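Local coordinates for probable brix-domain ribosomal biogenesis protein (Methanothermobacter thermautotrophicus, PDB 1W94) that is probably involved in ribosome biogenesis and probably binds rRNA, as an archaeal Imp4-like Brix-domain protein, at residues A[135-138]-A[139-143]. Residues are numbered along the deposited sequence; the frame is centred on the assembly and turned at random.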
ATOM      1  N   LEU A 135      10.499  -0.927  -0.837  1.00 26.52           N
ATOM      2  CA  LEU A 135      10.411  -1.995  -1.806  1.00 27.07           C
ATOM      3  C   LEU A 135      11.813  -2.368  -2.278  1.00 28.24           C
ATOM      4  O   LEU A 135      12.610  -1.489  -2.657  1.00 27.95           O
ATOM      5  CB  LEU A 135       9.530  -1.566  -2.995  1.00 26.43           C
ATOM      6  CG  LEU A 135       9.298  -2.590  -4.109  1.00 25.72           C
ATOM      7  CD1 LEU A 135       8.667  -3.816  -3.501  1.00 25.40           C
ATOM      8  CD2 LEU A 135       8.407  -2.002  -5.218  1.00 23.33           C
HETATM    9  N   MSE A 136      12.112  -3.670  -2.221  1.00 29.15           N
HETATM   10  CA  MSE A 136      13.313  -4.228  -2.790  1.00 29.20           C
HETATM   11  C   MSE A 136      12.914  -4.844  -4.119  1.00 28.58           C
HETATM   12  O   MSE A 136      11.925  -5.568  -4.200  1.00 26.30           O
HETATM   13  CB  MSE A 136      13.902  -5.307  -1.875  1.00 30.97           C
HETATM   14  CG  MSE A 136      14.255  -4.847  -0.452  1.00 37.79           C
HETATM   15 SE   MSE A 136      15.338  -3.196  -0.426  1.00 53.71          SE
HETATM   16  CE  MSE A 136      17.070  -3.897  -0.647  1.00 48.13           C
ATOM     17  N   ASP A 137      13.696  -4.583  -5.161  1.00 27.90           N
ATOM     18  CA  ASP A 137      13.323  -5.053  -6.501  1.00 28.58           C
ATOM     19  C   ASP A 137      13.755  -6.504  -6.801  1.00 27.88           C
ATOM     20  O   ASP A 137      14.233  -7.223  -5.909  1.00 27.70           O
ATOM     21  CB  ASP A 137      13.792  -4.074  -7.593  1.00 28.70           C
ATOM     22  CG  ASP A 137      15.291  -3.970  -7.697  1.00 30.07           C
ATOM     23  OD1 ASP A 137      16.027  -4.924  -7.312  1.00 28.07           O
ATOM     24  OD2 ASP A 137      15.738  -2.905  -8.186  1.00 33.70           O
ATOM     25  N   ALA A 138      13.586  -6.918  -8.054  1.00 27.49           N
ATOM     26  CA  ALA A 138      13.885  -8.297  -8.485  1.00 27.41           C
ATOM     27  C   ALA A 138      15.337  -8.704  -8.275  1.00 27.87           C
ATOM     28  O   ALA A 138      15.676  -9.877  -8.408  1.00 27.83           O
ATOM     29  CB  ALA A 138      13.506  -8.485  -9.947  1.00 26.90           C
ATOM     30  N   ARG A 139      16.202  -7.735  -7.979  1.00 27.98           N
ATOM     31  CA  ARG A 139      17.603  -8.027  -7.702  1.00 29.09           C
ATOM     32  C   ARG A 139      17.915  -7.869  -6.207  1.00 29.80           C
ATOM     33  O   ARG A 139      19.065  -8.010  -5.788  1.00 30.36           O
ATOM     34  CB  ARG A 139      18.507  -7.123  -8.532  1.00 28.44           C
ATOM     35  CG  ARG A 139      18.169  -7.168 -10.006  1.00 29.63           C
ATOM     36  CD  ARG A 139      19.031  -6.239 -10.850  1.00 31.17           C
ATOM     37  NE  ARG A 139      18.555  -6.237 -12.239  1.00 30.89           N
ATOM     38  CZ  ARG A 139      19.107  -6.926 -13.229  1.00 30.13           C
ATOM     39  NH1 ARG A 139      20.185  -7.676 -13.004  1.00 30.31           N
ATOM     40  NH2 ARG A 139      18.582  -6.867 -14.454  1.00 26.72           N
ATOM     41  N   GLY A 140      16.886  -7.569  -5.423  1.00 30.75           N
ATOM     42  CA  GLY A 140      17.028  -7.324  -3.996  1.00 32.22           C
ATOM     43  C   GLY A 140      17.741  -6.034  -3.626  1.00 32.39           C
ATOM     44  O   GLY A 140      18.312  -5.932  -2.536  1.00 33.85           O
ATOM     45  N   THR A 141      17.731  -5.057  -4.525  1.00 31.96           N
ATOM     46  CA  THR A 141      18.233  -3.714  -4.215  1.00 31.95           C
ATOM     47  C   THR A 141      17.043  -2.723  -4.199  1.00 31.31           C
ATOM     48  O   THR A 141      15.961  -3.052  -4.698  1.00 31.09           O
ATOM     49  CB  THR A 141      19.303  -3.260  -5.233  1.00 31.86           C
ATOM     50  OG1 THR A 141      18.726  -3.232  -6.540  1.00 32.87           O
ATOM     51  CG2 THR A 141      20.511  -4.207  -5.240  1.00 34.02           C
ATOM     52  N   PRO A 142      17.216  -1.533  -3.594  1.00 31.14           N
ATOM     53  CA  PRO A 142      16.089  -0.603  -3.421  1.00 31.32           C
ATOM     54  C   PRO A 142      15.428  -0.193  -4.732  1.00 31.43           C
ATOM     55  O   PRO A 142      16.111   0.233  -5.662  1.00 30.57           O
ATOM     56  CB  PRO A 142      16.735   0.606  -2.733  1.00 31.95           C
ATOM     57  CG  PRO A 142      17.889  -0.020  -1.975  1.00 30.88           C
ATOM     58  CD  PRO A 142      18.443  -0.987  -2.991  1.00 30.97           C
ATOM     59  N   ALA A 143      14.102  -0.334  -4.787  1.00 31.16           N
ATOM     60  CA  ALA A 143      13.334  -0.129  -6.024  1.00 31.60           C
ATOM     61  C   ALA A 143      13.058   1.343  -6.343  1.00 32.01           C
ATOM     62  O   ALA A 143      12.599   1.675  -7.454  1.00 32.66           O
ATOM     63  CB  ALA A 143      12.016  -0.878  -5.929  1.00 31.78           C
TER
HETATM   64  O   HOH W   1      17.364  -1.033  -7.549  1.00 41.21           O
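Met-136, a selenomethionine, lays the end of its side chain over the ring of Pro-142. Its CE sits 4.0 Å from CD of Pro-142, and its SE is near the CA of the same residue. The methyl CE of Met-136 also comes 3.0 Å from O of Gly-140. The chain bends at chi2 and chi3, which brings the methyl back over the returning strand. Leu-135 points to the other face of the strand, with CG 3.7 Å from CB of Ala-143. Pro-85 touches both of these residues.

Asp-137 organises the turn. Its CG stands between the backbone N and the carbonyl carbon (chi1 65°), and this swings the carboxylate in over the loop. OD1 accepts two backbone N-H groups from opposite faces of its plane. N of Arg-139 is 2.9 Å from OD1 of Asp-137, which closes an Asx turn. N of Thr-141 is 3.3 Å from the same OD1, a longer bond. OD2 receives a hydrogen bond from a water that lies 2.6 Å from it. The same water donates to O of Pro-142 and accepts from OG1 of Thr-141. Without the carboxylate, as with an alanine here, the N-H groups of Arg-139 and Thr-141 would probably lose their shared acceptor and the water a partner.

The backbone closes the loop. N of Asp-137 gives a nearly straight bond (175°) to O of Thr-141, at 2.8 Å. N of Gly-140 reaches O of Asp-137 at 2.7 Å. N of Ala-143 bonds to O of Leu-135.

Gly-140 takes the left-handed backbone shape (phi 70°) usual at the bulge position. Together these features make a type I turn followed by a G1 beta bulge, the classic 3:5 beta-hairpin, here leading from strand 131-136 into strand 142-143 at the surface of the Brix domain.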